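Local coordinates for protein bacillaene synthase decarboxylase PksI (Bacillus subtilis, PDB 4Q1K) that catalyses decarboxylation of a carrier-tethered 3-methylglutaconyl group to 3-methylcrotonyl, a step in making the antibiotic bacillaene, at residues 154-163 against 242-253; 123-131 against 144-152. The protein carries 1 engineered substitution. All coordinates share one frame; numbering follows the deposited sequence.

Contact 1. Residues 154-163 against 242-253. Engineered in segment 242-253: Ala251 (natural residue Lys).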
ATOM      1  N   GLY B 154     -11.419  23.418   9.530  1.00 24.87           N
ATOM      2  CA  GLY B 154     -11.306  24.341   8.412  1.00 24.70           C
ATOM      3  C   GLY B 154      -9.949  24.485   7.865  1.00 27.04           C
ATOM      4  O   GLY B 154      -9.771  25.160   6.857  1.00 25.26           O
ATOM      5  N   PHE B 155      -8.955  23.835   8.501  1.00 27.30           N
ATOM      6  CA  PHE B 155      -7.564  24.067   8.051  1.00 25.59           C
ATOM      7  C   PHE B 155      -6.970  22.748   7.591  1.00 23.25           C
ATOM      8  O   PHE B 155      -7.455  21.651   7.953  1.00 20.73           O
ATOM      9  CB  PHE B 155      -6.668  24.733   9.148  1.00 26.55           C
ATOM     10  CG  PHE B 155      -6.526  23.932  10.457  1.00 26.00           C
ATOM     11  CD1 PHE B 155      -5.552  22.945  10.603  1.00 27.76           C
ATOM     12  CD2 PHE B 155      -7.349  24.221  11.563  1.00 28.62           C
ATOM     13  CE1 PHE B 155      -5.473  22.208  11.804  1.00 25.70           C
ATOM     14  CE2 PHE B 155      -7.224  23.522  12.794  1.00 28.58           C
ATOM     15  CZ  PHE B 155      -6.304  22.481  12.880  1.00 26.77           C
ATOM     16  N   THR B 156      -5.929  22.836   6.790  1.00 22.29           N
ATOM     17  CA  THR B 156      -5.282  21.618   6.252  1.00 23.11           C
ATOM     18  C   THR B 156      -4.416  20.868   7.290  1.00 23.22           C
ATOM     19  O   THR B 156      -3.999  21.457   8.269  1.00 21.99           O
ATOM     20  CB  THR B 156      -4.444  22.017   5.050  1.00 24.86           C
ATOM     21  OG1 THR B 156      -3.576  23.124   5.407  1.00 25.47           O
ATOM     22  CG2 THR B 156      -5.410  22.412   3.855  1.00 25.05           C
ATOM     23  N   PRO B 157      -4.198  19.556   7.092  1.00 23.00           N
ATOM     24  CA  PRO B 157      -3.487  18.786   8.120  1.00 23.01           C
ATOM     25  C   PRO B 157      -2.031  19.301   8.245  1.00 24.02           C
ATOM     26  O   PRO B 157      -1.343  19.505   7.223  1.00 26.02           O
ATOM     27  CB  PRO B 157      -3.542  17.355   7.567  1.00 22.18           C
ATOM     28  CG  PRO B 157      -4.796  17.311   6.700  1.00 22.52           C
ATOM     29  CD  PRO B 157      -4.799  18.700   6.062  1.00 21.20           C
ATOM     30  N   GLY B 158      -1.539  19.444   9.480  1.00 23.43           N
ATOM     31  CA  GLY B 158      -0.088  19.725   9.674  1.00 24.23           C
ATOM     32  C   GLY B 158       0.588  18.534  10.350  1.00 24.80           C
ATOM     33  O   GLY B 158       0.146  17.384  10.168  1.00 23.42           O
ATOM     34  N   MET B 159       1.643  18.789  11.116  1.00 24.86           N
ATOM     35  CA  MET B 159       2.330  17.730  11.855  1.00 25.44           C
ATOM     36  C   MET B 159       2.742  16.546  10.977  1.00 22.23           C
ATOM     37  O   MET B 159       2.800  15.408  11.443  1.00 23.28           O
ATOM     38  CB  MET B 159       1.462  17.241  13.016  1.00 28.55           C
ATOM     39  CG  MET B 159       0.847  18.358  13.845  1.00 33.92           C
ATOM     40  SD  MET B 159       1.855  18.801  15.272  1.00 44.26           S
ATOM     41  CE  MET B 159       1.315  17.575  16.461  1.00 33.83           C
ATOM     42  N   GLY B 160       3.031  16.823   9.710  1.00 21.56           N
ATOM     43  CA  GLY B 160       3.499  15.805   8.773  1.00 22.39           C
ATOM     44  C   GLY B 160       2.419  14.771   8.457  1.00 20.71           C
ATOM     45  O   GLY B 160       2.759  13.752   7.837  1.00 19.95           O
ATOM     46  N   ALA B 161       1.171  15.071   8.835  1.00 19.51           N
ATOM     47  CA  ALA B 161       0.066  14.134   8.623  1.00 19.47           C
ATOM     48  C   ALA B 161      -0.009  13.812   7.128  1.00 20.14           C
ATOM     49  O   ALA B 161      -0.347  12.669   6.756  1.00 20.63           O
ATOM     50  CB  ALA B 161      -1.226  14.789   9.092  1.00 19.81           C
ATOM     51  N   THR B 162       0.231  14.798   6.226  1.00 19.03           N
ATOM     52  CA  THR B 162      -0.018  14.431   4.779  1.00 19.36           C
ATOM     53  C   THR B 162       1.088  13.569   4.208  1.00 21.12           C
ATOM     54  O   THR B 162       0.949  12.995   3.113  1.00 21.42           O
ATOM     55  CB  THR B 162      -0.124  15.728   3.888  1.00 20.36           C
ATOM     56  OG1 THR B 162       1.174  16.406   3.889  1.00 23.47           O
ATOM     57  CG2 THR B 162      -1.181  16.688   4.498  1.00 18.94           C
ATOM     58  N   PHE B 163       2.170  13.384   4.957  1.00 20.08           N
ATOM     59  CA  PHE B 163       3.228  12.461   4.488  1.00 20.01           C
ATOM     60  C   PHE B 163       3.029  11.106   5.216  1.00 17.46           C
ATOM     61  O   PHE B 163       3.011  10.040   4.578  1.00 20.83           O
ATOM     62  CB  PHE B 163       4.564  13.085   4.891  1.00 21.17           C
ATOM     63  CG  PHE B 163       5.720  12.147   4.669  1.00 22.20           C
ATOM     64  CD1 PHE B 163       6.120  11.877   3.372  1.00 22.25           C
ATOM     65  CD2 PHE B 163       6.313  11.469   5.738  1.00 24.84           C
ATOM     66  CE1 PHE B 163       7.199  11.018   3.122  1.00 25.26           C
ATOM     67  CE2 PHE B 163       7.344  10.545   5.477  1.00 30.08           C
ATOM     68  CZ  PHE B 163       7.775  10.319   4.150  1.00 24.02           C
ATOM     69  N   ILE B 242       6.858  19.145   5.437  1.00 22.52           N
ATOM     70  CA  ILE B 242       6.590  20.086   6.542  1.00 23.77           C
ATOM     71  C   ILE B 242       6.509  21.520   5.967  1.00 24.91           C
ATOM     72  O   ILE B 242       5.580  22.269   6.306  1.00 23.93           O
ATOM     73  CB  ILE B 242       7.684  19.950   7.626  1.00 24.69           C
ATOM     74  CG1 ILE B 242       7.520  18.572   8.353  1.00 21.90           C
ATOM     75  CG2 ILE B 242       7.543  21.039   8.666  1.00 25.67           C
ATOM     76  CD1 ILE B 242       6.128  18.347   8.963  1.00 22.11           C
ATOM     77  N   GLU B 243       7.409  21.838   5.039  1.00 28.21           N
ATOM     78  CA  GLU B 243       7.418  23.223   4.427  1.00 27.90           C
ATOM     79  C   GLU B 243       6.101  23.334   3.592  1.00 26.66           C
ATOM     80  O   GLU B 243       5.436  24.360   3.644  1.00 28.89           O
ATOM     81  CB  GLU B 243       8.568  23.398   3.451  1.00 34.00           C
ATOM     82  CG  GLU B 243      10.020  23.410   3.923  1.00 47.58           C
ATOM     83  CD  GLU B 243      11.054  23.468   2.732  1.00 62.04           C
ATOM     84  OE1 GLU B 243      10.751  24.011   1.630  1.00 62.32           O
ATOM     85  OE2 GLU B 243      12.199  22.957   2.891  1.00 74.58           O
ATOM     86  N   GLN B 244       5.732  22.319   2.798  1.00 24.27           N
ATOM     87  CA  GLN B 244       4.448  22.375   2.088  1.00 25.03           C
ATOM     88  C   GLN B 244       3.223  22.537   3.009  1.00 26.55           C
ATOM     89  O   GLN B 244       2.313  23.311   2.735  1.00 25.47           O
ATOM     90  CB  GLN B 244       4.317  21.124   1.218  1.00 25.84           C
ATOM     91  CG  GLN B 244       5.355  21.176   0.155  1.00 25.55           C
ATOM     92  CD  GLN B 244       5.474  19.900  -0.611  1.00 29.78           C
ATOM     93  OE1 GLN B 244       5.132  18.790  -0.165  1.00 28.96           O
ATOM     94  NE2 GLN B 244       6.026  20.038  -1.771  1.00 34.85           N
ATOM     95  N   GLU B 245       3.199  21.789   4.112  1.00 22.97           N
ATOM     96  CA  GLU B 245       2.081  21.920   5.040  1.00 21.47           C
ATOM     97  C   GLU B 245       2.046  23.298   5.713  1.00 24.87           C
ATOM     98  O   GLU B 245       0.961  23.828   6.001  1.00 23.06           O
ATOM     99  CB  GLU B 245       2.251  20.872   6.110  1.00 23.16           C
ATOM    100  CG  GLU B 245       1.900  19.480   5.533  1.00 21.04           C
ATOM    101  CD  GLU B 245       2.017  18.375   6.554  1.00 25.10           C
ATOM    102  OE1 GLU B 245       2.395  18.630   7.672  1.00 22.93           O
ATOM    103  OE2 GLU B 245       1.754  17.180   6.231  1.00 22.39           O
ATOM    104  N   LEU B 246       3.227  23.854   5.988  1.00 26.47           N
ATOM    105  CA  LEU B 246       3.275  25.233   6.533  1.00 26.46           C
ATOM    106  C   LEU B 246       2.680  26.205   5.498  1.00 26.25           C
ATOM    107  O   LEU B 246       1.926  27.074   5.888  1.00 27.00           O
ATOM    108  CB  LEU B 246       4.727  25.665   6.909  1.00 27.84           C
ATOM    109  CG  LEU B 246       5.286  25.091   8.218  1.00 29.59           C
ATOM    110  CD1 LEU B 246       6.772  25.411   8.396  1.00 31.77           C
ATOM    111  CD2 LEU B 246       4.454  25.605   9.402  1.00 31.40           C
ATOM    112  N   MET B 247       2.989  26.007   4.222  1.00 25.91           N
ATOM    113  CA  MET B 247       2.413  26.818   3.158  1.00 30.09           C
ATOM    114  C   MET B 247       0.890  26.712   3.142  1.00 29.83           C
ATOM    115  O   MET B 247       0.193  27.718   3.015  1.00 28.22           O
ATOM    116  CB  MET B 247       2.984  26.405   1.799  1.00 31.62           C
ATOM    117  CG  MET B 247       4.363  26.971   1.507  1.00 42.94           C
ATOM    118  SD  MET B 247       4.888  26.685  -0.194  1.00 61.25           S
ATOM    119  CE  MET B 247       4.372  24.985  -0.426  1.00 55.75           C
ATOM    120  N   MET B 248       0.375  25.491   3.271  1.00 26.75           N
ATOM    121  CA  MET B 248      -1.077  25.274   3.269  1.00 23.95           C
ATOM    122  C   MET B 248      -1.724  25.918   4.500  1.00 26.44           C
ATOM    123  O   MET B 248      -2.851  26.446   4.412  1.00 26.54           O
ATOM    124  CB  MET B 248      -1.416  23.758   3.131  1.00 24.21           C
ATOM    125  CG  MET B 248      -1.024  23.198   1.766  1.00 26.27           C
ATOM    126  SD  MET B 248      -1.776  21.536   1.570  1.00 30.84           S
ATOM    127  CE  MET B 248      -0.742  20.627   2.741  1.00 30.21           C
ATOM    128  N   HIS B 249      -1.016  25.926   5.621  1.00 26.09           N
ATOM    129  CA  HIS B 249      -1.534  26.536   6.843  1.00 27.14           C
ATOM    130  C   HIS B 249      -1.610  28.047   6.569  1.00 28.04           C
ATOM    131  O   HIS B 249      -2.548  28.732   7.020  1.00 27.53           O
ATOM    132  CB  HIS B 249      -0.596  26.292   8.014  1.00 28.59           C
ATOM    133  CG  HIS B 249      -0.881  25.020   8.780  1.00 30.32           C
ATOM    134  ND1 HIS B 249      -1.834  24.100   8.389  1.00 30.78           N
ATOM    135  CD2 HIS B 249      -0.390  24.569   9.946  1.00 27.24           C
ATOM    136  CE1 HIS B 249      -1.869  23.094   9.253  1.00 26.25           C
ATOM    137  NE2 HIS B 249      -1.019  23.365  10.220  1.00 31.21           N
ATOM    138  N   GLU B 250      -0.589  28.549   5.876  1.00 29.74           N
ATOM    139  CA  GLU B 250      -0.623  30.033   5.502  1.00 30.09           C
ATOM    140  C   GLU B 250      -1.869  30.368   4.720  1.00 32.36           C
ATOM    141  O   GLU B 250      -2.543  31.402   4.924  1.00 32.48           O
ATOM    142  CB  GLU B 250       0.649  30.360   4.681  1.00 34.84           C
ATOM    143  CG  GLU B 250       0.567  31.621   3.864  1.00 55.13           C
ATOM    144  CD  GLU B 250       1.247  32.724   4.612  1.00 63.67           C
ATOM    145  OE1 GLU B 250       2.341  33.144   4.170  1.00 70.69           O
ATOM    146  OE2 GLU B 250       0.717  33.113   5.678  1.00 72.95           O
ATOM    147  N   ALA B 251      -2.264  29.472   3.848  1.00 28.40           N
ATOM    148  CA  ALA B 251      -3.391  29.744   3.016  1.00 31.33           C
ATOM    149  C   ALA B 251      -4.767  29.399   3.663  1.00 33.08           C
ATOM    150  O   ALA B 251      -5.793  29.805   3.150  1.00 33.20           O
ATOM    151  CB  ALA B 251      -3.208  28.967   1.733  1.00 33.59           C
ATOM    152  N   THR B 252      -4.804  28.582   4.732  1.00 29.29           N
ATOM    153  CA  THR B 252      -6.092  28.112   5.275  1.00 26.93           C
ATOM    154  C   THR B 252      -6.341  28.439   6.770  1.00 30.15           C
ATOM    155  O   THR B 252      -7.511  28.447   7.206  1.00 33.51           O
ATOM    156  CB  THR B 252      -6.313  26.543   4.997  1.00 27.46           C
ATOM    157  OG1 THR B 252      -5.336  25.763   5.708  1.00 28.42           O
ATOM    158  CG2 THR B 252      -6.128  26.264   3.524  1.00 26.39           C
ATOM    159  N   PHE B 253      -5.304  28.546   7.570  1.00 25.65           N
ATOM    160  CA  PHE B 253      -5.481  28.582   9.012  1.00 29.26           C
ATOM    161  C   PHE B 253      -6.004  29.924   9.530  1.00 34.54           C
ATOM    162  O   PHE B 253      -6.557  30.011  10.573  1.00 36.25           O
ATOM    163  CB  PHE B 253      -4.172  28.231   9.742  1.00 29.65           C
ATOM    164  CG  PHE B 253      -4.328  27.313  10.922  1.00 28.68           C
ATOM    165  CD1 PHE B 253      -3.571  26.176  11.012  1.00 26.07           C
ATOM    166  CD2 PHE B 253      -5.192  27.586  11.938  1.00 25.88           C
ATOM    167  CE1 PHE B 253      -3.682  25.333  12.075  1.00 25.73           C
ATOM    168  CE2 PHE B 253      -5.306  26.744  13.005  1.00 27.27           C
ATOM    169  CZ  PHE B 253      -4.537  25.620  13.088  1.00 27.85           C
TER
HETATM  170  O   HOH W   1      -9.982  27.986   6.147  1.00 34.16           O
HETATM  171  O   HOH W   2      -1.255  21.865   5.961  1.00 22.64           O

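Contact 2. Residues 123-131 against 144-152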
ATOM      1  N   HIS B 123      -7.794   6.663  22.710  1.00 20.83           N
ATOM      2  CA  HIS B 123      -8.063   7.471  21.510  1.00 20.06           C
ATOM      3  C   HIS B 123      -6.836   8.240  21.005  1.00 20.94           C
ATOM      4  O   HIS B 123      -5.987   8.671  21.819  1.00 19.84           O
ATOM      5  CB  HIS B 123      -9.154   8.479  21.806  1.00 19.70           C
ATOM      6  CG  HIS B 123     -10.362   7.830  22.409  1.00 23.02           C
ATOM      7  ND1 HIS B 123     -10.803   8.113  23.701  1.00 25.90           N
ATOM      8  CD2 HIS B 123     -11.158   6.852  21.932  1.00 20.68           C
ATOM      9  CE1 HIS B 123     -11.874   7.374  23.957  1.00 22.57           C
ATOM     10  NE2 HIS B 123     -12.107   6.606  22.896  1.00 26.88           N
ATOM     11  N   GLY B 124      -6.770   8.402  19.686  1.00 19.67           N
ATOM     12  CA  GLY B 124      -5.659   9.067  19.079  1.00 19.40           C
ATOM     13  C   GLY B 124      -6.304  10.101  18.144  1.00 20.76           C
ATOM     14  O   GLY B 124      -6.953   9.747  17.123  1.00 21.00           O
ATOM     15  N   ILE B 125      -6.140  11.373  18.488  1.00 18.88           N
ATOM     16  CA  ILE B 125      -6.890  12.451  17.846  1.00 19.81           C
ATOM     17  C   ILE B 125      -5.877  13.503  17.285  1.00 22.21           C
ATOM     18  O   ILE B 125      -5.002  13.975  18.012  1.00 22.04           O
ATOM     19  CB  ILE B 125      -7.803  13.172  18.882  1.00 18.86           C
ATOM     20  CG1 ILE B 125      -8.758  12.137  19.510  1.00 22.57           C
ATOM     21  CG2 ILE B 125      -8.553  14.369  18.236  1.00 18.17           C
ATOM     22  CD1 ILE B 125      -9.393  12.606  20.787  1.00 29.23           C
ATOM     23  N   GLY B 126      -6.017  13.812  15.994  1.00 21.07           N
ATOM     24  CA  GLY B 126      -5.308  14.848  15.321  1.00 21.66           C
ATOM     25  C   GLY B 126      -3.834  14.638  15.428  1.00 21.06           C
ATOM     26  O   GLY B 126      -3.317  13.597  15.085  1.00 21.19           O
ATOM     27  N   GLY B 127      -3.148  15.662  15.990  1.00 20.25           N
ATOM     28  CA  GLY B 127      -1.675  15.564  16.195  1.00 21.02           C
ATOM     29  C   GLY B 127      -1.248  14.364  17.024  1.00 24.45           C
ATOM     30  O   GLY B 127      -0.124  13.847  16.816  1.00 22.34           O
ATOM     31  N   GLY B 128      -2.110  13.977  17.979  1.00 21.90           N
ATOM     32  CA  GLY B 128      -1.887  12.816  18.856  1.00 23.02           C
ATOM     33  C   GLY B 128      -1.808  11.508  18.018  1.00 23.57           C
ATOM     34  O   GLY B 128      -0.882  10.685  18.213  1.00 25.65           O
ATOM     35  N   PHE B 129      -2.721  11.334  17.062  1.00 22.45           N
ATOM     36  CA  PHE B 129      -2.711  10.178  16.129  1.00 20.92           C
ATOM     37  C   PHE B 129      -1.499  10.242  15.249  1.00 22.68           C
ATOM     38  O   PHE B 129      -0.767   9.240  15.084  1.00 18.92           O
ATOM     39  CB  PHE B 129      -3.998  10.235  15.306  1.00 22.13           C
ATOM     40  CG  PHE B 129      -4.200   9.080  14.312  1.00 24.44           C
ATOM     41  CD1 PHE B 129      -4.048   7.750  14.693  1.00 23.03           C
ATOM     42  CD2 PHE B 129      -4.692   9.367  13.041  1.00 27.66           C
ATOM     43  CE1 PHE B 129      -4.261   6.735  13.757  1.00 24.86           C
ATOM     44  CE2 PHE B 129      -4.939   8.352  12.087  1.00 28.55           C
ATOM     45  CZ  PHE B 129      -4.730   7.020  12.489  1.00 25.25           C
ATOM     46  N   VAL B 130      -1.208  11.423  14.694  1.00 21.19           N
ATOM     47  CA  VAL B 130      -0.099  11.519  13.764  1.00 20.49           C
ATOM     48  C   VAL B 130       1.257  11.240  14.478  1.00 20.01           C
ATOM     49  O   VAL B 130       2.143  10.540  13.917  1.00 19.87           O
ATOM     50  CB  VAL B 130      -0.078  12.975  13.168  1.00 21.43           C
ATOM     51  CG1 VAL B 130       1.232  13.216  12.399  1.00 21.35           C
ATOM     52  CG2 VAL B 130      -1.391  13.061  12.363  1.00 19.20           C
ATOM     53  N   MET B 131       1.401  11.768  15.703  1.00 22.65           N
ATOM     54  CA  MET B 131       2.646  11.490  16.441  1.00 23.79           C
ATOM     55  C   MET B 131       2.862   9.983  16.599  1.00 23.24           C
ATOM     56  O   MET B 131       4.027   9.491  16.444  1.00 26.28           O
ATOM     57  CB  MET B 131       2.617  12.173  17.831  1.00 22.61           C
ATOM     58  CG  MET B 131       3.827  11.693  18.669  1.00 24.67           C
ATOM     59  SD  MET B 131       3.657  12.453  20.346  1.00 28.32           S
ATOM     60  CE  MET B 131       2.238  11.532  20.942  1.00 21.76           C
ATOM     61  N   SER B 144     -11.272   2.149  20.642  1.00 19.76           N
ATOM     62  CA  SER B 144     -10.872   3.575  20.661  1.00 19.83           C
ATOM     63  C   SER B 144     -11.144   4.265  19.348  1.00 20.18           C
ATOM     64  O   SER B 144     -11.218   3.571  18.263  1.00 21.07           O
ATOM     65  CB  SER B 144      -9.387   3.642  20.958  1.00 19.03           C
ATOM     66  OG  SER B 144      -9.225   3.160  22.346  1.00 23.35           O
ATOM     67  N   VAL B 145     -11.168   5.598  19.389  1.00 20.65           N
ATOM     68  CA  VAL B 145     -11.399   6.447  18.200  1.00 19.35           C
ATOM     69  C   VAL B 145     -10.114   7.049  17.665  1.00 19.60           C
ATOM     70  O   VAL B 145      -9.273   7.468  18.439  1.00 19.86           O
ATOM     71  CB  VAL B 145     -12.435   7.508  18.521  1.00 23.32           C
ATOM     72  CG1 VAL B 145     -12.566   8.458  17.351  1.00 24.94           C
ATOM     73  CG2 VAL B 145     -13.774   6.789  18.703  1.00 25.17           C
ATOM     74  N   TYR B 146      -9.930   7.000  16.339  1.00 18.61           N
ATOM     75  CA  TYR B 146      -8.704   7.557  15.684  1.00 20.55           C
ATOM     76  C   TYR B 146      -9.173   8.536  14.638  1.00 20.09           C
ATOM     77  O   TYR B 146     -10.067   8.235  13.871  1.00 20.56           O
ATOM     78  CB  TYR B 146      -7.824   6.465  15.072  1.00 19.62           C
ATOM     79  CG  TYR B 146      -7.403   5.505  16.209  1.00 18.37           C
ATOM     80  CD1 TYR B 146      -6.404   5.855  17.107  1.00 17.95           C
ATOM     81  CD2 TYR B 146      -8.078   4.275  16.386  1.00 17.47           C
ATOM     82  CE1 TYR B 146      -6.114   5.033  18.214  1.00 17.62           C
ATOM     83  CE2 TYR B 146      -7.788   3.442  17.456  1.00 18.14           C
ATOM     84  CZ  TYR B 146      -6.819   3.862  18.403  1.00 17.79           C
ATOM     85  OH  TYR B 146      -6.475   3.061  19.427  1.00 19.30           O
ATOM     86  N   THR B 147      -8.566   9.735  14.610  1.00 17.00           N
ATOM     87  CA  THR B 147      -9.036  10.663  13.558  1.00 17.92           C
ATOM     88  C   THR B 147      -7.873  11.625  13.225  1.00 20.24           C
ATOM     89  O   THR B 147      -7.118  11.998  14.097  1.00 22.23           O
ATOM     90  CB  THR B 147     -10.262  11.448  14.018  1.00 21.24           C
ATOM     91  OG1 THR B 147     -10.596  12.457  13.064  1.00 20.47           O
ATOM     92  CG2 THR B 147      -9.961  12.194  15.322  1.00 20.09           C
ATOM     93  N   ALA B 148      -7.731  11.994  11.953  1.00 19.50           N
ATOM     94  CA  ALA B 148      -6.824  13.139  11.623  1.00 17.93           C
ATOM     95  C   ALA B 148      -7.795  14.275  11.382  1.00 20.83           C
ATOM     96  O   ALA B 148      -8.308  14.456  10.224  1.00 20.97           O
ATOM     97  CB  ALA B 148      -6.066  12.789  10.338  1.00 19.38           C
ATOM     98  N   ASN B 149      -8.248  14.874  12.488  1.00 19.38           N
ATOM     99  CA  ASN B 149      -9.450  15.762  12.416  1.00 21.51           C
ATOM    100  C   ASN B 149      -9.234  17.266  12.041  1.00 20.53           C
ATOM    101  O   ASN B 149     -10.200  17.991  12.068  1.00 21.45           O
ATOM    102  CB  ASN B 149     -10.245  15.662  13.717  1.00 20.13           C
ATOM    103  CG  ASN B 149      -9.538  16.241  14.899  1.00 20.09           C
ATOM    104  OD1 ASN B 149      -8.339  16.551  14.840  1.00 22.45           O
ATOM    105  ND2 ASN B 149     -10.272  16.396  16.015  1.00 20.29           N
ATOM    106  N   PHE B 150      -8.027  17.633  11.624  1.00 22.05           N
ATOM    107  CA  PHE B 150      -7.589  18.979  11.210  1.00 22.38           C
ATOM    108  C   PHE B 150      -8.662  19.657  10.376  1.00 23.51           C
ATOM    109  O   PHE B 150      -9.124  20.763  10.699  1.00 20.55           O
ATOM    110  CB  PHE B 150      -6.268  18.866  10.403  1.00 18.71           C
ATOM    111  CG  PHE B 150      -5.229  18.011  11.101  1.00 20.05           C
ATOM    112  CD1 PHE B 150      -4.475  18.527  12.161  1.00 23.80           C
ATOM    113  CD2 PHE B 150      -5.065  16.672  10.731  1.00 20.92           C
ATOM    114  CE1 PHE B 150      -3.505  17.747  12.826  1.00 24.95           C
ATOM    115  CE2 PHE B 150      -4.103  15.884  11.389  1.00 21.80           C
ATOM    116  CZ  PHE B 150      -3.320  16.416  12.393  1.00 23.92           C
ATOM    117  N   MET B 151      -9.082  18.988   9.304  1.00 21.84           N
ATOM    118  CA  MET B 151     -10.028  19.653   8.351  1.00 22.89           C
ATOM    119  C   MET B 151     -11.418  19.886   8.953  1.00 22.53           C
ATOM    120  O   MET B 151     -12.225  20.718   8.471  1.00 22.53           O
ATOM    121  CB  MET B 151     -10.130  18.787   7.054  1.00 21.81           C
ATOM    122  CG  MET B 151      -8.799  18.780   6.247  1.00 21.35           C
ATOM    123  SD  MET B 151      -8.708  20.288   5.125  1.00 23.86           S
ATOM    124  CE  MET B 151      -9.831  19.769   3.869  1.00 21.23           C
ATOM    125  N   LYS B 152     -11.790  19.190  10.009  1.00 20.86           N
ATOM    126  CA  LYS B 152     -13.093  19.570  10.626  1.00 22.51           C
ATOM    127  C   LYS B 152     -13.033  21.033  11.131  1.00 24.53           C
ATOM    128  O   LYS B 152     -14.072  21.738  11.225  1.00 24.70           O
ATOM    129  CB  LYS B 152     -13.324  18.663  11.817  1.00 24.82           C
ATOM    130  CG  LYS B 152     -14.501  18.980  12.701  1.00 33.03           C
ATOM    131  CD  LYS B 152     -14.504  18.053  13.911  1.00 36.79           C
ATOM    132  CE  LYS B 152     -13.509  18.454  14.985  1.00 37.86           C
ATOM    133  NZ  LYS B 152     -13.973  17.819  16.273  1.00 34.61           N
TER

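Contact 1. Residues 154-163 against 242-253
The active-site wall carrying the catalytic His249 is built where Glu245, Thr252 and Phe253 of the helix 220-252 region grip the loop 154-160 and the first turn of helix 161-169. Glu245 is the main polar anchor. Its OE1 accepts from Gly160 N at 2.8 Å through the syn lone pair, in a rather bent bond, while OE2 takes both Thr162 N (2.8 Å) and, on its anti lone pair, Thr162 OG1 at 2.5 Å. The Glu245 side chain, extended beyond CG (chi2 -179°), carries the carboxylate to the start of helix 161-169, where Gly160 is the N-cap; the hydroxyl of Thr162 also bonds His229 of a neighbouring subunit, so the grip extends to the trimer interface of this crotonase-like fold. Three residues on from His249, Thr252 OG1 accepts from Thr156 N (3.2 Å, 164°) and donates to Met248 O. A water ties Thr156 OG1, Pro157 O and Glu245 O together. At the N-terminal end of the loop the Phe155 and Phe253 rings stack face to face, centroids 3.8 Å apart and planes 12° from parallel, and Phe155 turns its edge toward the face of the His249 ring in an offset edge-to-face pair.

Contact 2. Residues 123-131 against 144-152
Strand 123-125, paired in parallel with 145-147, leads into the glycine-rich turn at the start of helix 127-133, a strand-turn-helix element of the crotonase-like fold. Gly124 N donates to Val145 O (2.9 Å, 163°), Thr147 N returns a bond to Gly124 O, and Gly126 N closes on Thr147 O at 2.8 Å. This last bond reaches past the strand to the helix N-cap. On the face bearing Tyr146, the Phe129 ring takes Tyr146 CB over one face, 4.1 Å from the ring centroid and displaced toward the rim. Phe129 CG is anti to the backbone N (chi1 -178°), which swings the ring from the helix back over the strand; the two rings meet obliquely, planes at 37°. The phenol OH of Tyr146 reaches on to Met120 O and Ser141 N. On the other face, Ile125 CG2 meets Thr147 CG2 at 3.9 Å and Asn149 ND2 at 3.5 Å. Farther along, Phe150 brings CZ against Gly126 C (3.6 Å), and Val130 CG2 meets the edge of the Phe150 ring. With no side chain at Gly124 or Gly126, the Tyr146 ring and the Asn149 amide come close to the backbone itself, and the three main-chain bonds fix the register of strand and turn while the aromatic and aliphatic groups hold the helix start against them.

In the fold
Contacts 1 and 2 lie in series along the chain, their centres 15 Å apart, and they touch directly. Phe150, near the end of segment 144-152, packs its CG 3.5 Å from Pro157 CA in the loop of contact 1, and its side chain lies about 6 Å from that of the catalytic His249. Val130 supplies a second junction: its CG2 lies 3.7 Å from Ala161 CB, so helix 127-133 rests against the start of helix 161-169. Met159 CE reaches Gly127 CA at 3.6 Å. Contact 1 holds the catalytic histidine, whereas contact 2 backs the loop facing it; the centre of contact 2 is about 9 Å from the centre of the chain, that of contact 1 about 16 Å.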